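Local coordinates for 3-oxosteroid 1-dehydrogenase (Sterolibacterium denitrificans, PDB 7P18), which probably catalyses FAD-dependent Delta1-dehydrogenation of 3-oxosteroids, passing the electrons to an acceptor, and binds the steroid 1,4-androstadiene-3,17-dione beside its flavin, at residues Gly345-Val349 / Ala383-Asp388; Met397-Met401 / Trp412-Tyr417. All coordinates share one frame; numbering follows the deposited sequence.

Interaction 1 of 2, residues Gly345-Val349 / Ala383-Asp388; sequences GCIVV and AWLIFD
The carbonyl O of Trp-384 is gripped by two neighbours on the facing strand: Val-349 N donates to it at 2.8 Å. Val-348 CA lies 3.2 Å from Trp-384 O in a CA-H...O contact. The strands pair antiparallel: Ile-347 with Ile-386 and Val-349 with Trp-384 are hydrogen-bonded pairs, while Val-348 with Leu-385 between them is non-hydrogen-bonded. Four backbone bonds set the register, the straightest running from Ile-386 N to Ile-347 O (2.8 Å, 166° at the hydrogen).

On the side of the sheet carrying Val-348, CD1 of Leu-385 is the meeting point, 3.6 Å from Val-348 CG2 and 3.9 Å from Cys-346 CB; with CG opposite the backbone N (chi1 177°), the leucine reaches back across the strand pair. On the other side, chi1 of -62° sets CG1 of Val-349 opposite its carbonyl carbon and leaves CG2 between N and carbonyl carbon, 4.0 Å from CB of Trp-384 and also meeting Ile-386. The indole itself leads away, edge-to-face with Trp-418. Helix 434-450 packs against Ile-347 and Ile-386.

Past the last direct bond the segments part, and a water bridges them, donating to Gly-345 O at 2.6 Å and accepting from Asp-388 N. Asp-388 is the N-cap of helix 389-394: its OD1 takes Phe-391 N, and its OD2 takes the backbone N atoms of Gly-482 and Lys-483.

Strand 383-387 also pairs with strand 486-502, whereas the N of Val-348 is met by the carboxylate of Glu-359. The chemistry thus divides: the backbone groups named here go to the partner strand, strand 486-502, a water and Glu-359, while the apolar branches pack on both sides of the pair.

Interaction 2 of 2, residues Met397-Met401 / Trp412-Tyr417; sequences MGPLM and WLGKVY
This is an apolar loop-to-loop contact in the connection between helix 389-394 and strand 418-420, where a type II' beta turn, Met-397 to Leu-400, packs on the irregular segment 412-417. No hydrogen bond passes between the two; each segment is braced internally, and mostly side chains do the joining. The turn is closed by Leu-400 N to Met-397 O (3.0 Å), and its ends are tied again by Met-397 N to Leu-400 O. Its second residue, Gly-398, has positive phi, and a CB there would run into CD of Pro-399. Across from it, Trp-412 O accepts from the backbone N of both Lys-415 and Val-416, curling that segment into a compact loop.

The six-membered end of the Trp-412 indole carries the contact. With chi2 near 5°, CA lies almost in the ring plane on the CD1 side, which thrusts CE3, CZ3 and CH2 outward to the turn. They arrive edge on: Pro-399 O sits near the ring plane 3.7 Å from CZ3, while CB of the same proline is 3.8 Å from CH2. Leu-400 CD2 meets the same rim, 3.9 Å from CE3. Val-416 CG2 lies over one indole face, toward its rim, and Arg-409 makes a cation-pi contact with the ring. An alanine at Trp-412 would take away this ring, and is likely to leave a gap beside Pro-399 and Leu-400, with the Arg-409 charge deprived of its aromatic partner.

Tyr-417 adds its ring obliquely to the leucine methyl, its OH being bonded to Arg-409 O. The other valine branch works on the turn directly: Val-416 CG1, anti to its backbone N (chi1 170°), rests 3.7 Å from CG of Pro-399.

Overall arrangement
Interactions 1 and 2 follow one another along the chain, with helix 389-394 between them. Interaction 1 is buried within the sheet apart from the partly exposed Trp-384; interaction 2, though its touching residues are mostly buried, lies among loops where Leu-413 and Lys-415 are exposed. They meet where Leu-385 CD2 packs 3.5 Å from Met-397 SD. Strand 486-502 is common ground: it pairs with strand 383-387, and its Met-489 touches Met-397 and Leu-400. Phe-391 likewise reaches Cys-346 and Met-397. Within the sheet, backbone hydrogen bonds dictate the pairing, whereas between the loops no hydrogen bond passes and mainly apolar side-chain packing joins them. Both lie away from the annotated flavin and steroid sites.

Interaction 1 of 2, residues Gly345-Val349 / Ala383-Asp388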
loop_
_atom_site.group_PDB
_atom_site.type_symbol
_atom_site.label_atom_id
_atom_site.label_comp_id
_atom_site.label_asym_id
_atom_site.label_seq_id
_atom_site.Cartn_x
_atom_site.Cartn_y
_atom_site.Cartn_z
ATOM N N GLY A 345 -14.559 -19.988 -3.715
ATOM C CA GLY A 345 -15.153 -20.704 -2.571
ATOM C C GLY A 345 -15.261 -19.856 -1.303
ATOM O O GLY A 345 -15.621 -20.428 -0.277
ATOM N N CYS A 346 -14.940 -18.564 -1.347
ATOM C CA CYS A 346 -15.078 -17.706 -0.131
ATOM C C CYS A 346 -16.132 -16.639 -0.380
ATOM O O CYS A 346 -16.231 -16.138 -1.521
ATOM C CB CYS A 346 -13.756 -17.113 0.287
ATOM S SG CYS A 346 -13.084 -15.864 -0.846
ATOM N N ILE A 347 -16.926 -16.312 0.639
ATOM C CA ILE A 347 -17.941 -15.230 0.516
ATOM C C ILE A 347 -17.778 -14.272 1.686
ATOM O O ILE A 347 -17.289 -14.697 2.735
ATOM C CB ILE A 347 -19.380 -15.764 0.401
ATOM C CG1 ILE A 347 -19.811 -16.642 1.576
ATOM C CG2 ILE A 347 -19.577 -16.469 -0.933
ATOM C CD1 ILE A 347 -21.322 -16.823 1.610
ATOM N N VAL A 348 -18.183 -13.023 1.476
ATOM C CA VAL A 348 -18.214 -12.005 2.558
ATOM C C VAL A 348 -19.657 -11.693 2.861
ATOM O O VAL A 348 -20.404 -11.369 1.943
ATOM C CB VAL A 348 -17.401 -10.761 2.142
ATOM C CG1 VAL A 348 -17.628 -9.599 3.098
ATOM C CG2 VAL A 348 -15.928 -11.157 2.055
ATOM N N VAL A 349 -20.011 -11.715 4.151
ATOM C CA VAL A 349 -21.391 -11.423 4.601
ATOM C C VAL A 349 -21.354 -10.415 5.743
ATOM O O VAL A 349 -20.331 -10.322 6.454
ATOM C CB VAL A 349 -22.135 -12.707 5.028
ATOM C CG1 VAL A 349 -22.258 -13.658 3.844
ATOM C CG2 VAL A 349 -21.461 -13.363 6.236
ATOM N N ALA A 383 -17.010 -7.205 8.943
ATOM C CA ALA A 383 -17.784 -8.181 8.156
ATOM C C ALA A 383 -17.096 -9.535 8.304
ATOM O O ALA A 383 -16.146 -9.625 9.078
ATOM C CB ALA A 383 -17.884 -7.730 6.707
ATOM N N TRP A 384 -17.653 -10.568 7.677
ATOM C CA TRP A 384 -17.272 -11.979 7.917
ATOM C C TRP A 384 -16.926 -12.630 6.589
ATOM O O TRP A 384 -17.762 -12.581 5.658
ATOM C CB TRP A 384 -18.372 -12.733 8.668
ATOM C CG TRP A 384 -18.505 -12.200 10.055
ATOM C CD1 TRP A 384 -19.383 -11.240 10.459
ATOM C CD2 TRP A 384 -17.651 -12.477 11.173
ATOM N NE1 TRP A 384 -19.160 -10.932 11.772
ATOM C CE2 TRP A 384 -18.117 -11.680 12.239
ATOM C CE3 TRP A 384 -16.587 -13.349 11.403
ATOM C CZ2 TRP A 384 -17.525 -11.714 13.492
ATOM C CZ3 TRP A 384 -15.984 -13.368 12.636
ATOM C CH2 TRP A 384 -16.448 -12.555 13.667
ATOM N N LEU A 385 -15.781 -13.295 6.583
ATOM C CA LEU A 385 -15.350 -14.098 5.408
ATOM C C LEU A 385 -15.571 -15.572 5.739
ATOM O O LEU A 385 -15.103 -15.986 6.794
ATOM C CB LEU A 385 -13.889 -13.793 5.127
ATOM C CG LEU A 385 -13.301 -14.608 3.982
ATOM C CD1 LEU A 385 -13.735 -13.988 2.683
ATOM C CD2 LEU A 385 -11.802 -14.674 4.104
ATOM N N ILE A 386 -16.298 -16.277 4.878
ATOM C CA ILE A 386 -16.741 -17.697 5.076
ATOM C C ILE A 386 -16.158 -18.568 3.959
ATOM O O ILE A 386 -16.213 -18.163 2.781
ATOM C CB ILE A 386 -18.272 -17.772 5.077
ATOM C CG1 ILE A 386 -18.912 -16.696 5.963
ATOM C CG2 ILE A 386 -18.705 -19.192 5.449
ATOM C CD1 ILE A 386 -18.687 -16.893 7.449
ATOM N N PHE A 387 -15.567 -19.710 4.312
ATOM C CA PHE A 387 -15.130 -20.722 3.309
ATOM C C PHE A 387 -15.150 -22.119 3.951
ATOM O O PHE A 387 -15.380 -22.223 5.194
ATOM C CB PHE A 387 -13.752 -20.361 2.760
ATOM C CG PHE A 387 -12.658 -20.132 3.762
ATOM C CD1 PHE A 387 -11.919 -21.193 4.274
ATOM C CD2 PHE A 387 -12.345 -18.843 4.175
ATOM C CE1 PHE A 387 -10.881 -20.981 5.166
ATOM C CE2 PHE A 387 -11.314 -18.639 5.073
ATOM C CZ PHE A 387 -10.592 -19.701 5.580
ATOM N N ASP A 388 -14.945 -23.166 3.140
ATOM C CA ASP A 388 -15.079 -24.575 3.601
ATOM C C ASP A 388 -13.715 -25.229 3.718
ATOM O O ASP A 388 -12.670 -24.572 3.518
ATOM C CB ASP A 388 -16.059 -25.356 2.719
ATOM C CG ASP A 388 -15.529 -25.792 1.365
ATOM O OD1 ASP A 388 -14.370 -25.497 1.069
ATOM O OD2 ASP A 388 -16.324 -26.400 0.615
HETATM O O HOH W 1 -15.314 -22.914 0.442
#

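Interaction 2 of 2, residues Met397-Met401 / Trp412-Tyr417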
loop_
_atom_site.group_PDB
_atom_site.type_symbol
_atom_site.label_atom_id
_atom_site.label_comp_id
_atom_site.label_asym_id
_atom_site.label_seq_id
_atom_site.Cartn_x
_atom_site.Cartn_y
_atom_site.Cartn_z
ATOM N N MET A 397 -4.979 -17.402 3.384
ATOM C CA MET A 397 -5.899 -16.279 3.695
ATOM C C MET A 397 -5.258 -15.435 4.804
ATOM O O MET A 397 -5.348 -15.800 5.987
ATOM C CB MET A 397 -7.281 -16.779 4.098
ATOM C CG MET A 397 -8.324 -15.648 4.197
ATOM S SD MET A 397 -8.544 -14.669 2.697
ATOM C CE MET A 397 -9.242 -15.877 1.566
ATOM N N GLY A 398 -4.588 -14.360 4.412
ATOM C CA GLY A 398 -3.762 -13.543 5.310
ATOM C C GLY A 398 -2.780 -14.401 6.078
ATOM O O GLY A 398 -1.979 -15.111 5.462
ATOM N N PRO A 399 -2.834 -14.428 7.433
ATOM C CA PRO A 399 -1.898 -15.240 8.196
ATOM C C PRO A 399 -2.091 -16.760 8.026
ATOM O O PRO A 399 -1.192 -17.457 8.364
ATOM C CB PRO A 399 -2.174 -14.839 9.654
ATOM C CG PRO A 399 -3.639 -14.436 9.628
ATOM C CD PRO A 399 -3.818 -13.737 8.301
ATOM N N LEU A 400 -3.220 -17.235 7.514
ATOM C CA LEU A 400 -3.427 -18.695 7.302
ATOM C C LEU A 400 -2.714 -19.110 6.012
ATOM O O LEU A 400 -3.022 -18.546 4.965
ATOM C CB LEU A 400 -4.903 -19.044 7.170
ATOM C CG LEU A 400 -5.756 -18.883 8.413
ATOM C CD1 LEU A 400 -7.134 -19.470 8.142
ATOM C CD2 LEU A 400 -5.110 -19.579 9.596
ATOM N N MET A 401 -1.783 -20.034 6.120
ATOM C CA MET A 401 -1.188 -20.735 4.957
ATOM C C MET A 401 -2.093 -21.905 4.590
ATOM O O MET A 401 -2.911 -22.347 5.403
ATOM C CB MET A 401 0.236 -21.197 5.285
ATOM C CG MET A 401 1.222 -20.028 5.417
ATOM S SD MET A 401 1.237 -19.028 3.905
ATOM C CE MET A 401 0.265 -17.581 4.342
ATOM N N TRP A 412 -4.859 -19.994 17.733
ATOM C CA TRP A 412 -5.546 -19.064 16.788
ATOM C C TRP A 412 -7.057 -19.287 16.764
ATOM O O TRP A 412 -7.764 -18.440 16.193
ATOM C CB TRP A 412 -4.925 -19.172 15.390
ATOM C CG TRP A 412 -3.720 -18.302 15.231
ATOM C CD1 TRP A 412 -3.095 -17.550 16.183
ATOM C CD2 TRP A 412 -2.927 -18.182 14.040
ATOM N NE1 TRP A 412 -1.990 -16.952 15.654
ATOM C CE2 TRP A 412 -1.858 -17.325 14.340
ATOM C CE3 TRP A 412 -3.029 -18.735 12.755
ATOM C CZ2 TRP A 412 -0.895 -16.983 13.385
ATOM C CZ3 TRP A 412 -2.090 -18.393 11.810
ATOM C CH2 TRP A 412 -1.042 -17.521 12.123
ATOM N N LEU A 413 -7.547 -20.381 17.344
ATOM C CA LEU A 413 -9.003 -20.665 17.337
ATOM C C LEU A 413 -9.740 -19.575 18.127
ATOM O O LEU A 413 -9.319 -19.257 19.228
ATOM C CB LEU A 413 -9.244 -22.063 17.924
ATOM C CG LEU A 413 -10.677 -22.560 17.860
ATOM C CD1 LEU A 413 -11.084 -22.827 16.403
ATOM C CD2 LEU A 413 -10.814 -23.840 18.713
ATOM N N GLY A 414 -10.760 -18.970 17.520
ATOM C CA GLY A 414 -11.534 -17.847 18.058
ATOM C C GLY A 414 -10.753 -16.546 18.068
ATOM O O GLY A 414 -11.296 -15.547 18.579
ATOM N N LYS A 415 -9.533 -16.515 17.518
ATOM C CA LYS A 415 -8.733 -15.252 17.442
ATOM C C LYS A 415 -8.469 -14.862 15.971
ATOM O O LYS A 415 -8.793 -13.709 15.593
ATOM C CB LYS A 415 -7.411 -15.429 18.183
ATOM C CG LYS A 415 -7.513 -16.018 19.586
ATOM C CD LYS A 415 -8.216 -15.143 20.572
ATOM C CE LYS A 415 -8.202 -15.738 21.972
ATOM N NZ LYS A 415 -8.908 -14.831 22.896
ATOM N N VAL A 416 -7.933 -15.794 15.179
ATOM C CA VAL A 416 -7.640 -15.583 13.716
ATOM C C VAL A 416 -8.725 -16.269 12.875
ATOM O O VAL A 416 -9.099 -15.770 11.802
ATOM C CB VAL A 416 -6.236 -16.092 13.388
ATOM C CG1 VAL A 416 -5.999 -16.116 11.884
ATOM C CG2 VAL A 416 -5.163 -15.308 14.104
ATOM N N TYR A 417 -9.303 -17.373 13.349
ATOM C CA TYR A 417 -10.373 -18.066 12.598
ATOM C C TYR A 417 -11.320 -18.742 13.581
ATOM O O TYR A 417 -10.884 -19.108 14.688
ATOM C CB TYR A 417 -9.767 -19.077 11.605
ATOM C CG TYR A 417 -9.103 -20.233 12.306
ATOM C CD1 TYR A 417 -7.810 -20.139 12.778
ATOM C CD2 TYR A 417 -9.824 -21.377 12.611
ATOM C CE1 TYR A 417 -7.234 -21.147 13.532
ATOM C CE2 TYR A 417 -9.250 -22.407 13.337
ATOM C CZ TYR A 417 -7.961 -22.290 13.822
ATOM O OH TYR A 417 -7.395 -23.311 14.566
#